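Local coordinates for heavy-metal chelation domain-containing protein (Pyrococcus horikoshii, PDB 3NPG) that is of unknown function but belongs to the DUF364 family and may chelate heavy metals, at residues K103-V107 and T108-Q112; D151-S154 and D155-Y159; T221-E224 and K225-K229. All blocks are in the same frame, centred on the assembly; numbering follows the deposited sequence.

Interactions 1 and 3 start helices 107-112 and 223-232 behind an aspartate and an asparagine at the N-cap. Interaction 2 leads from the short strand 152-153 toward helix 158-161 at a subunit interface. Together they illustrate that beginning a helix is a local problem with more than one solution. None touches another: interactions 1 and 3 come to about 8 Å between nearest atoms, 1 and 2 to about 15 Å. Interactions 2 and 3 lie on opposite sides of the chain's centre, their own centres about 36 Å apart. No active site is established, so none of the three can be placed relative to one.

Interaction 1: K103-V107 and T108-Q112; sequences KWIDV and TELIQ
The side chain of I105 reaches over the first turn of the helix and overlaps L110, its CD1 lying 3.9 Å from L110 CB. Its CG1 is tucked between the backbone N and the carbonyl carbon (chi1 58°); CG2 then falls anti to the carbonyl carbon, beside the backbone N, where it meets the carboxylate of E109 with I105 CG2 3.4 Å from E109 OE1. The two side chains pass at a slant. E109 itself runs back as an extended chain to the start of the helix, and its OE2 accepts from D106 N at 3.0 Å. The bond is fairly straight at hydrogen (161°), although the N-H comes from above the carboxylate, 67° out of its plane.

D106, at the N-cap, directs its own carboxylate to a different partner: T108 OG1 donates a hydrogen bond to D106 OD2, 2.7 Å away, on the anti side and close to the carboxylate plane. The two acidic groups stay apart, D106 OD2 and E109 OE2 being 5.5 Å from each other, and the helix start would be expected to favour both negative charges. D106 O receives L110 N at 3.3 Å and, weakly, E109 N, while V107 O receives I111 N at 3.2 Å.

Behind the turn, I105 and L110 both rest on V246 of strand 242-248, and V107 covers V194 and T196. An N' isoleucine against an N4 leucine is a hydrophobic staple; combined with the E109-to-D106 half of a capping box, it marks the start of a helix packed on a Rossmann-like sheet.

Interaction 2: D151-S154 and D155-Y159; sequences DTYS and DTLEY
Y153 meets L157 four residues on, at the point where the short, weakly bonded strand 152-153, outermost in the Rossmann-like sheet within this chain, turns toward helix 158-161. The link is a pair of overlapping type I beta turns. Y153 CG stands anti to the carbonyl carbon (chi1 -63°), and this brings CD1 of the ring within 3.9 Å of L157 CD1; the same methyl lies 4.0 Å from Y153 CB. The side chains cross at about a right angle, one leucine methyl, CD1, touching both the ring atom CD1 and CB of Y153. The leucine also packs on F141 of strand 137-141, so the apolar contact continues into the neighbouring strand.

S154 follows, and its carbonyl closes the first turn. S154 O accepts L157 N at 3.1 Å along a nearly straight N-H (162°), yet the donor stands above the carbonyl plane (51° out of it). The S154 hydroxyl, anti to the backbone N and beside the carbonyl carbon, points toward T156. There S154 OG and T156 OG1 both bond to E54 OE1 of the second subunit, so two hydroxyls two residues apart grip one carboxylate oxygen across the interface. D155, between them, turns its carboxylate to the same neighbour: OD2 forms a salt bridge with R143 of the second subunit, while OD1 makes a long, weak ion pair with R143 of its own chain, two arginines that would be expected to favour the charged form of the carboxylate.

The second turn overlaps the first and is closed by E158 N, which bonds to D155 O at 3.3 Å.

Interaction 3: T221-E224 and K225-K229; sequences TNIE and KALVK
The polar contact is a side-chain cap: N222 OD1 accepts K225 N at 3.1 Å with the N-H almost straight (170°), though the donor sits above the amide plane. With chi1 at -166° the amide of N222 extends away from its own N and over the opening turn. A leucine in place of N222 would probably leave K225 N without its side-chain acceptor and the first turn more prone to fray. Backbone bonds continue from there, with A226 N on N222 O at 3.1 Å, L227 N on I223 O at 2.9 Å and V228 N on E224 O. Further along, K229 NZ forms a salt bridge with E63 of the third subunit.

Van der Waals contacts make up the rest. The extended K225 chain slants across the asparagine amide, its CD 3.7 Å from N222 ND2. I223 and L227 point the same way side by side, I223 CG2 standing 4.0 Å from L227 CD1, and both rest on L36 and L45 of the three-stranded antiparallel sheet.

An asparagine N-cap thus starts helix 223-232, which follows strand 214-220 of the Rossmann-like sheet and lays its apolar face on the antiparallel sheet.

Interaction 1: K103-V107 and T108-Q112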
ATOM      1  N   LYS A 103      26.484 -21.893  15.503  1.00 33.18           N
ATOM      2  CA  LYS A 103      25.577 -22.505  16.463  1.00 33.96           C
ATOM      3  C   LYS A 103      24.285 -22.905  15.755  1.00 40.30           C
ATOM      4  O   LYS A 103      23.736 -22.115  14.983  1.00 39.32           O
ATOM      5  CB  LYS A 103      25.281 -21.538  17.630  1.00 36.08           C
ATOM      6  CG  LYS A 103      26.499 -21.227  18.499  1.00 45.02           C
ATOM      7  CD  LYS A 103      26.166 -20.223  19.598  1.00 53.33           C
ATOM      8  CE  LYS A 103      27.346 -19.957  20.497  1.00 62.10           C
ATOM      9  N   TRP A 104      23.824 -24.142  15.979  1.00 39.50           N
ATOM     10  CA  TRP A 104      22.600 -24.642  15.345  1.00 39.82           C
ATOM     11  C   TRP A 104      21.383 -24.345  16.233  1.00 46.13           C
ATOM     12  O   TRP A 104      20.701 -25.265  16.701  1.00 46.82           O
ATOM     13  CB  TRP A 104      22.730 -26.144  15.028  1.00 38.82           C
ATOM     14  CG  TRP A 104      24.048 -26.503  14.404  1.00 39.94           C
ATOM     15  CD1 TRP A 104      25.091 -27.141  15.009  1.00 43.56           C
ATOM     16  CD2 TRP A 104      24.531 -26.074  13.123  1.00 39.37           C
ATOM     17  NE1 TRP A 104      26.166 -27.211  14.152  1.00 42.88           N
ATOM     18  CE2 TRP A 104      25.853 -26.554  12.990  1.00 43.53           C
ATOM     19  CE3 TRP A 104      23.963 -25.352  12.058  1.00 39.98           C
ATOM     20  CZ2 TRP A 104      26.612 -26.347  11.833  1.00 42.66           C
ATOM     21  CZ3 TRP A 104      24.716 -25.150  10.912  1.00 41.33           C
ATOM     22  CH2 TRP A 104      26.022 -25.646  10.806  1.00 42.41           C
ATOM     23  N   ILE A 105      21.134 -23.042  16.486  1.00 42.53           N
ATOM     24  CA  ILE A 105      20.066 -22.581  17.378  1.00 42.18           C
ATOM     25  C   ILE A 105      19.160 -21.544  16.687  1.00 45.97           C
ATOM     26  O   ILE A 105      19.492 -21.039  15.613  1.00 44.11           O
ATOM     27  CB  ILE A 105      20.665 -22.014  18.712  1.00 45.23           C
ATOM     28  CG1 ILE A 105      21.653 -20.849  18.434  1.00 44.66           C
ATOM     29  CG2 ILE A 105      21.324 -23.129  19.540  1.00 47.00           C
ATOM     30  CD1 ILE A 105      21.800 -19.886  19.560  1.00 51.85           C
ATOM     31  N   ASP A 106      18.038 -21.205  17.332  1.00 43.90           N
ATOM     32  CA  ASP A 106      17.130 -20.178  16.842  1.00 43.47           C
ATOM     33  C   ASP A 106      17.578 -18.808  17.386  1.00 46.04           C
ATOM     34  O   ASP A 106      18.322 -18.751  18.368  1.00 45.21           O
ATOM     35  CB  ASP A 106      15.680 -20.496  17.284  1.00 46.30           C
ATOM     36  CG  ASP A 106      14.620 -19.619  16.639  1.00 60.98           C
ATOM     37  OD1 ASP A 106      14.620 -19.508  15.392  1.00 61.76           O
ATOM     38  OD2 ASP A 106      13.758 -19.087  17.379  1.00 67.46           O
ATOM     39  N   VAL A 107      17.131 -17.710  16.748  1.00 42.37           N
ATOM     40  CA  VAL A 107      17.465 -16.339  17.178  1.00 42.52           C
ATOM     41  C   VAL A 107      16.971 -16.070  18.618  1.00 46.57           C
ATOM     42  O   VAL A 107      17.639 -15.368  19.379  1.00 46.16           O
ATOM     43  CB  VAL A 107      16.904 -15.283  16.192  1.00 46.47           C
ATOM     44  CG1 VAL A 107      17.553 -13.916  16.422  1.00 46.25           C
ATOM     45  CG2 VAL A 107      17.085 -15.732  14.748  1.00 46.09           C
ATOM     46  N   THR A 108      15.811 -16.645  18.982  1.00 43.15           N
ATOM     47  CA  THR A 108      15.228 -16.487  20.317  1.00 43.58           C
ATOM     48  C   THR A 108      16.134 -17.101  21.407  1.00 48.40           C
ATOM     49  O   THR A 108      16.278 -16.517  22.482  1.00 49.24           O
ATOM     50  CB  THR A 108      13.814 -17.072  20.346  1.00 50.31           C
ATOM     51  OG1 THR A 108      13.878 -18.460  20.000  1.00 51.30           O
ATOM     52  CG2 THR A 108      12.862 -16.342  19.402  1.00 45.60           C
ATOM     53  N   GLU A 109      16.777 -18.267  21.098  1.00 44.45           N
ATOM     54  CA  GLU A 109      17.719 -18.951  22.008  1.00 44.84           C
ATOM     55  C   GLU A 109      18.949 -18.089  22.236  1.00 48.36           C
ATOM     56  O   GLU A 109      19.462 -18.023  23.358  1.00 49.36           O
ATOM     57  CB  GLU A 109      18.163 -20.309  21.420  1.00 46.34           C
ATOM     58  CG  GLU A 109      17.044 -21.317  21.243  1.00 58.78           C
ATOM     59  CD  GLU A 109      17.492 -22.620  20.604  1.00 77.40           C
ATOM     60  OE1 GLU A 109      18.386 -23.288  21.175  1.00 68.29           O
ATOM     61  OE2 GLU A 109      16.945 -22.975  19.535  1.00 66.23           O
ATOM     62  N   LEU A 110      19.456 -17.463  21.150  1.00 42.85           N
ATOM     63  CA  LEU A 110      20.638 -16.606  21.180  1.00 42.04           C
ATOM     64  C   LEU A 110      20.441 -15.411  22.133  1.00 46.10           C
ATOM     65  O   LEU A 110      21.359 -15.069  22.885  1.00 45.66           O
ATOM     66  CB  LEU A 110      20.960 -16.116  19.750  1.00 41.08           C
ATOM     67  CG  LEU A 110      22.252 -15.315  19.585  1.00 45.40           C
ATOM     68  CD1 LEU A 110      23.474 -16.229  19.592  1.00 45.90           C
ATOM     69  CD2 LEU A 110      22.221 -14.513  18.328  1.00 46.09           C
ATOM     70  N   ILE A 111      19.233 -14.795  22.110  1.00 42.95           N
ATOM     71  CA  ILE A 111      18.892 -13.654  22.976  1.00 43.45           C
ATOM     72  C   ILE A 111      18.871 -14.074  24.448  1.00 49.14           C
ATOM     73  O   ILE A 111      19.321 -13.319  25.310  1.00 49.52           O
ATOM     74  CB  ILE A 111      17.529 -13.020  22.555  1.00 46.19           C
ATOM     75  CG1 ILE A 111      17.452 -12.748  21.022  1.00 45.68           C
ATOM     76  CG2 ILE A 111      17.216 -11.766  23.378  1.00 47.53           C
ATOM     77  CD1 ILE A 111      18.522 -11.782  20.445  1.00 51.08           C
ATOM     78  N   GLN A 112      18.342 -15.278  24.730  1.00 46.63           N
ATOM     79  CA  GLN A 112      18.243 -15.799  26.096  1.00 48.05           C
ATOM     80  C   GLN A 112      19.626 -16.037  26.731  1.00 52.97           C
ATOM     81  O   GLN A 112      19.752 -15.989  27.955  1.00 53.73           O
ATOM     82  CB  GLN A 112      17.398 -17.085  26.126  1.00 49.90           C
ATOM     83  CG  GLN A 112      15.912 -16.845  25.836  1.00 70.86           C
ATOM     84  CD  GLN A 112      15.146 -18.140  25.669  1.00 97.01           C
ATOM     85  OE1 GLN A 112      15.440 -18.962  24.786  1.00 92.44           O
ATOM     86  NE2 GLN A 112      14.099 -18.313  26.463  1.00 92.29           N
TER

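Interaction 2: D151-S154 and D155-Y159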
ATOM      1  N   ASP A 151       0.378  -3.762  17.023  1.00 44.27           N
ATOM      2  CA  ASP A 151       1.477  -3.527  17.969  1.00 42.92           C
ATOM      3  C   ASP A 151       2.803  -3.178  17.243  1.00 43.80           C
ATOM      4  O   ASP A 151       3.800  -2.853  17.895  1.00 42.95           O
ATOM      5  CB  ASP A 151       1.664  -4.751  18.891  1.00 44.76           C
ATOM      6  CG  ASP A 151       0.407  -5.153  19.649  1.00 55.82           C
ATOM      7  OD1 ASP A 151      -0.248  -4.258  20.235  1.00 56.34           O
ATOM      8  OD2 ASP A 151       0.117  -6.364  19.713  1.00 63.40           O
ATOM      9  N   THR A 152       2.790  -3.195  15.896  1.00 38.77           N
ATOM     10  CA  THR A 152       3.967  -2.835  15.107  1.00 37.27           C
ATOM     11  C   THR A 152       4.034  -1.319  14.896  1.00 39.42           C
ATOM     12  O   THR A 152       3.029  -0.700  14.544  1.00 39.58           O
ATOM     13  CB  THR A 152       4.001  -3.614  13.772  1.00 45.17           C
ATOM     14  OG1 THR A 152       2.832  -3.308  13.023  1.00 47.93           O
ATOM     15  CG2 THR A 152       4.112  -5.116  13.972  1.00 42.59           C
ATOM     16  N   TYR A 153       5.214  -0.721  15.146  1.00 34.39           N
ATOM     17  CA  TYR A 153       5.438   0.718  14.966  1.00 33.82           C
ATOM     18  C   TYR A 153       5.881   1.017  13.537  1.00 36.35           C
ATOM     19  O   TYR A 153       6.398   0.135  12.856  1.00 35.65           O
ATOM     20  CB  TYR A 153       6.507   1.225  15.957  1.00 34.79           C
ATOM     21  CG  TYR A 153       6.114   1.079  17.407  1.00 37.22           C
ATOM     22  CD1 TYR A 153       5.472   2.110  18.082  1.00 40.32           C
ATOM     23  CD2 TYR A 153       6.416  -0.077  18.118  1.00 37.77           C
ATOM     24  CE1 TYR A 153       5.103   1.982  19.420  1.00 42.20           C
ATOM     25  CE2 TYR A 153       6.054  -0.219  19.457  1.00 39.36           C
ATOM     26  CZ  TYR A 153       5.393   0.813  20.104  1.00 49.12           C
ATOM     27  OH  TYR A 153       5.034   0.682  21.424  1.00 51.91           O
ATOM     28  N   SER A 154       5.717   2.270  13.094  1.00 32.62           N
ATOM     29  CA  SER A 154       6.186   2.701  11.778  1.00 32.10           C
ATOM     30  C   SER A 154       7.720   2.718  11.771  1.00 37.04           C
ATOM     31  O   SER A 154       8.334   2.973  12.816  1.00 36.76           O
ATOM     32  CB  SER A 154       5.643   4.090  11.452  1.00 35.53           C
ATOM     33  OG  SER A 154       6.108   4.550  10.195  1.00 43.81           O
ATOM     34  N   ASP A 155       8.345   2.432  10.609  1.00 33.80           N
ATOM     35  CA  ASP A 155       9.809   2.400  10.520  1.00 33.34           C
ATOM     36  C   ASP A 155      10.440   3.797  10.723  1.00 36.60           C
ATOM     37  O   ASP A 155      11.649   3.900  10.941  1.00 35.92           O
ATOM     38  CB  ASP A 155      10.275   1.757   9.205  1.00 35.19           C
ATOM     39  CG  ASP A 155       9.932   2.557   7.965  1.00 49.87           C
ATOM     40  OD1 ASP A 155      10.829   3.254   7.443  1.00 51.32           O
ATOM     41  OD2 ASP A 155       8.801   2.420   7.471  1.00 57.71           O
ATOM     42  N   THR A 156       9.604   4.863  10.717  1.00 33.24           N
ATOM     43  CA  THR A 156      10.070   6.239  10.952  1.00 33.27           C
ATOM     44  C   THR A 156      10.433   6.455  12.433  1.00 36.03           C
ATOM     45  O   THR A 156      11.156   7.401  12.762  1.00 35.16           O
ATOM     46  CB  THR A 156       9.021   7.263  10.466  1.00 40.22           C
ATOM     47  OG1 THR A 156       7.819   7.099  11.215  1.00 38.67           O
ATOM     48  CG2 THR A 156       8.733   7.140   8.981  1.00 38.87           C
ATOM     49  N   LEU A 157       9.938   5.559  13.320  1.00 32.12           N
ATOM     50  CA  LEU A 157      10.192   5.638  14.760  1.00 31.65           C
ATOM     51  C   LEU A 157      11.451   4.861  15.163  1.00 34.19           C
ATOM     52  O   LEU A 157      11.880   4.951  16.315  1.00 34.54           O
ATOM     53  CB  LEU A 157       8.968   5.141  15.562  1.00 31.71           C
ATOM     54  CG  LEU A 157       7.660   5.933  15.359  1.00 36.86           C
ATOM     55  CD1 LEU A 157       6.497   5.246  16.042  1.00 37.08           C
ATOM     56  CD2 LEU A 157       7.802   7.375  15.852  1.00 39.64           C
ATOM     57  N   GLU A 158      12.061   4.114  14.205  1.00 28.63           N
ATOM     58  CA  GLU A 158      13.301   3.368  14.455  1.00 27.24           C
ATOM     59  C   GLU A 158      14.406   4.320  14.873  1.00 32.32           C
ATOM     60  O   GLU A 158      15.061   4.098  15.892  1.00 33.15           O
ATOM     61  CB  GLU A 158      13.736   2.590  13.201  1.00 27.53           C
ATOM     62  CG  GLU A 158      12.829   1.425  12.847  1.00 33.69           C
ATOM     63  CD  GLU A 158      13.165   0.733  11.539  1.00 45.44           C
ATOM     64  OE1 GLU A 158      14.220   1.054  10.949  1.00 36.35           O
ATOM     65  OE2 GLU A 158      12.377  -0.134  11.107  1.00 43.40           O
ATOM     66  N   TYR A 159      14.558   5.435  14.127  1.00 28.34           N
ATOM     67  CA  TYR A 159      15.579   6.460  14.376  1.00 28.12           C
ATOM     68  C   TYR A 159      15.572   6.948  15.843  1.00 33.24           C
ATOM     69  O   TYR A 159      16.629   7.270  16.386  1.00 32.81           O
ATOM     70  CB  TYR A 159      15.379   7.648  13.411  1.00 28.71           C
ATOM     71  CG  TYR A 159      16.523   8.638  13.412  1.00 29.80           C
ATOM     72  CD1 TYR A 159      17.598   8.492  12.541  1.00 31.48           C
ATOM     73  CD2 TYR A 159      16.506   9.753  14.244  1.00 30.96           C
ATOM     74  CE1 TYR A 159      18.653   9.405  12.532  1.00 32.23           C
ATOM     75  CE2 TYR A 159      17.561  10.665  14.255  1.00 32.40           C
ATOM     76  CZ  TYR A 159      18.635  10.487  13.397  1.00 39.30           C
ATOM     77  OH  TYR A 159      19.676  11.382  13.402  1.00 40.26           O
TER

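Interaction 3: T221-E224 and K225-K229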
ATOM      1  N   THR A 221      21.172 -27.135   1.515  1.00 28.02           N
ATOM      2  CA  THR A 221      21.772 -28.477   1.541  1.00 28.65           C
ATOM      3  C   THR A 221      21.532 -29.227   0.226  1.00 32.81           C
ATOM      4  O   THR A 221      22.380 -30.006  -0.194  1.00 32.94           O
ATOM      5  CB  THR A 221      21.288 -29.271   2.771  1.00 36.87           C
ATOM      6  OG1 THR A 221      19.858 -29.262   2.814  1.00 37.61           O
ATOM      7  CG2 THR A 221      21.848 -28.726   4.066  1.00 33.75           C
ATOM      8  N   ASN A 222      20.370 -28.989  -0.419  1.00 29.13           N
ATOM      9  CA  ASN A 222      20.040 -29.580  -1.719  1.00 29.01           C
ATOM     10  C   ASN A 222      19.651 -28.463  -2.683  1.00 32.15           C
ATOM     11  O   ASN A 222      18.541 -27.933  -2.603  1.00 31.22           O
ATOM     12  CB  ASN A 222      18.898 -30.611  -1.581  1.00 30.00           C
ATOM     13  CG  ASN A 222      18.720 -31.515  -2.791  1.00 45.15           C
ATOM     14  OD1 ASN A 222      18.732 -31.075  -3.951  1.00 37.39           O
ATOM     15  ND2 ASN A 222      18.480 -32.787  -2.538  1.00 35.65           N
ATOM     16  N   ILE A 223      20.594 -28.056  -3.545  1.00 28.95           N
ATOM     17  CA  ILE A 223      20.400 -26.949  -4.493  1.00 28.39           C
ATOM     18  C   ILE A 223      19.245 -27.218  -5.479  1.00 33.26           C
ATOM     19  O   ILE A 223      18.417 -26.333  -5.705  1.00 32.49           O
ATOM     20  CB  ILE A 223      21.731 -26.620  -5.237  1.00 31.16           C
ATOM     21  CG1 ILE A 223      22.929 -26.441  -4.241  1.00 31.26           C
ATOM     22  CG2 ILE A 223      21.567 -25.426  -6.179  1.00 31.14           C
ATOM     23  CD1 ILE A 223      22.972 -25.132  -3.438  1.00 37.36           C
ATOM     24  N   GLU A 224      19.196 -28.435  -6.063  1.00 31.02           N
ATOM     25  CA  GLU A 224      18.173 -28.795  -7.052  1.00 31.70           C
ATOM     26  C   GLU A 224      16.756 -28.739  -6.476  1.00 35.56           C
ATOM     27  O   GLU A 224      15.873 -28.135  -7.088  1.00 34.88           O
ATOM     28  CB  GLU A 224      18.461 -30.177  -7.667  1.00 34.00           C
ATOM     29  CG  GLU A 224      19.672 -30.195  -8.592  1.00 47.88           C
ATOM     30  CD  GLU A 224      19.549 -29.323  -9.831  1.00 77.89           C
ATOM     31  OE1 GLU A 224      18.462 -29.318 -10.454  1.00 77.27           O
ATOM     32  OE2 GLU A 224      20.551 -28.663 -10.191  1.00 75.41           O
ATOM     33  N   LYS A 225      16.542 -29.350  -5.291  1.00 32.32           N
ATOM     34  CA  LYS A 225      15.224 -29.372  -4.643  1.00 32.01           C
ATOM     35  C   LYS A 225      14.796 -27.973  -4.167  1.00 34.56           C
ATOM     36  O   LYS A 225      13.617 -27.626  -4.271  1.00 35.40           O
ATOM     37  CB  LYS A 225      15.197 -30.375  -3.484  1.00 34.52           C
ATOM     38  CG  LYS A 225      15.221 -31.830  -3.930  1.00 47.82           C
ATOM     39  CD  LYS A 225      14.811 -32.763  -2.798  1.00 58.95           C
ATOM     40  CE  LYS A 225      14.849 -34.212  -3.212  1.00 71.24           C
ATOM     41  NZ  LYS A 225      14.296 -35.099  -2.153  1.00 79.98           N
ATOM     42  N   ALA A 226      15.764 -27.163  -3.670  1.00 28.65           N
ATOM     43  CA  ALA A 226      15.498 -25.797  -3.207  1.00 26.92           C
ATOM     44  C   ALA A 226      15.147 -24.859  -4.375  1.00 29.87           C
ATOM     45  O   ALA A 226      14.279 -24.006  -4.223  1.00 30.12           O
ATOM     46  CB  ALA A 226      16.691 -25.260  -2.442  1.00 26.93           C
ATOM     47  N   LEU A 227      15.806 -25.041  -5.553  1.00 24.97           N
ATOM     48  CA  LEU A 227      15.513 -24.249  -6.763  1.00 24.19           C
ATOM     49  C   LEU A 227      14.106 -24.515  -7.268  1.00 27.54           C
ATOM     50  O   LEU A 227      13.428 -23.589  -7.709  1.00 27.13           O
ATOM     51  CB  LEU A 227      16.532 -24.549  -7.877  1.00 24.43           C
ATOM     52  CG  LEU A 227      17.833 -23.762  -7.820  1.00 28.14           C
ATOM     53  CD1 LEU A 227      18.800 -24.254  -8.858  1.00 28.63           C
ATOM     54  CD2 LEU A 227      17.583 -22.284  -8.000  1.00 27.95           C
ATOM     55  N   VAL A 228      13.657 -25.779  -7.188  1.00 24.44           N
ATOM     56  CA  VAL A 228      12.301 -26.166  -7.578  1.00 25.01           C
ATOM     57  C   VAL A 228      11.278 -25.408  -6.732  1.00 30.66           C
ATOM     58  O   VAL A 228      10.338 -24.835  -7.275  1.00 31.24           O
ATOM     59  CB  VAL A 228      12.108 -27.711  -7.491  1.00 29.24           C
ATOM     60  CG1 VAL A 228      10.631 -28.092  -7.545  1.00 29.71           C
ATOM     61  CG2 VAL A 228      12.888 -28.421  -8.593  1.00 29.27           C
ATOM     62  N   LYS A 229      11.511 -25.332  -5.413  1.00 27.73           N
ATOM     63  CA  LYS A 229      10.609 -24.628  -4.502  1.00 27.11           C
ATOM     64  C   LYS A 229      10.698 -23.111  -4.669  1.00 29.25           C
ATOM     65  O   LYS A 229       9.669 -22.439  -4.628  1.00 29.40           O
ATOM     66  CB  LYS A 229      10.868 -25.044  -3.041  1.00 29.28           C
ATOM     67  CG  LYS A 229      10.709 -26.559  -2.788  1.00 33.14           C
ATOM     68  CD  LYS A 229       9.245 -27.013  -2.824  1.00 36.60           C
ATOM     69  CE  LYS A 229       9.112 -28.481  -2.508  1.00 45.49           C
ATOM     70  NZ  LYS A 229       7.717 -28.960  -2.685  1.00 56.85           N
TER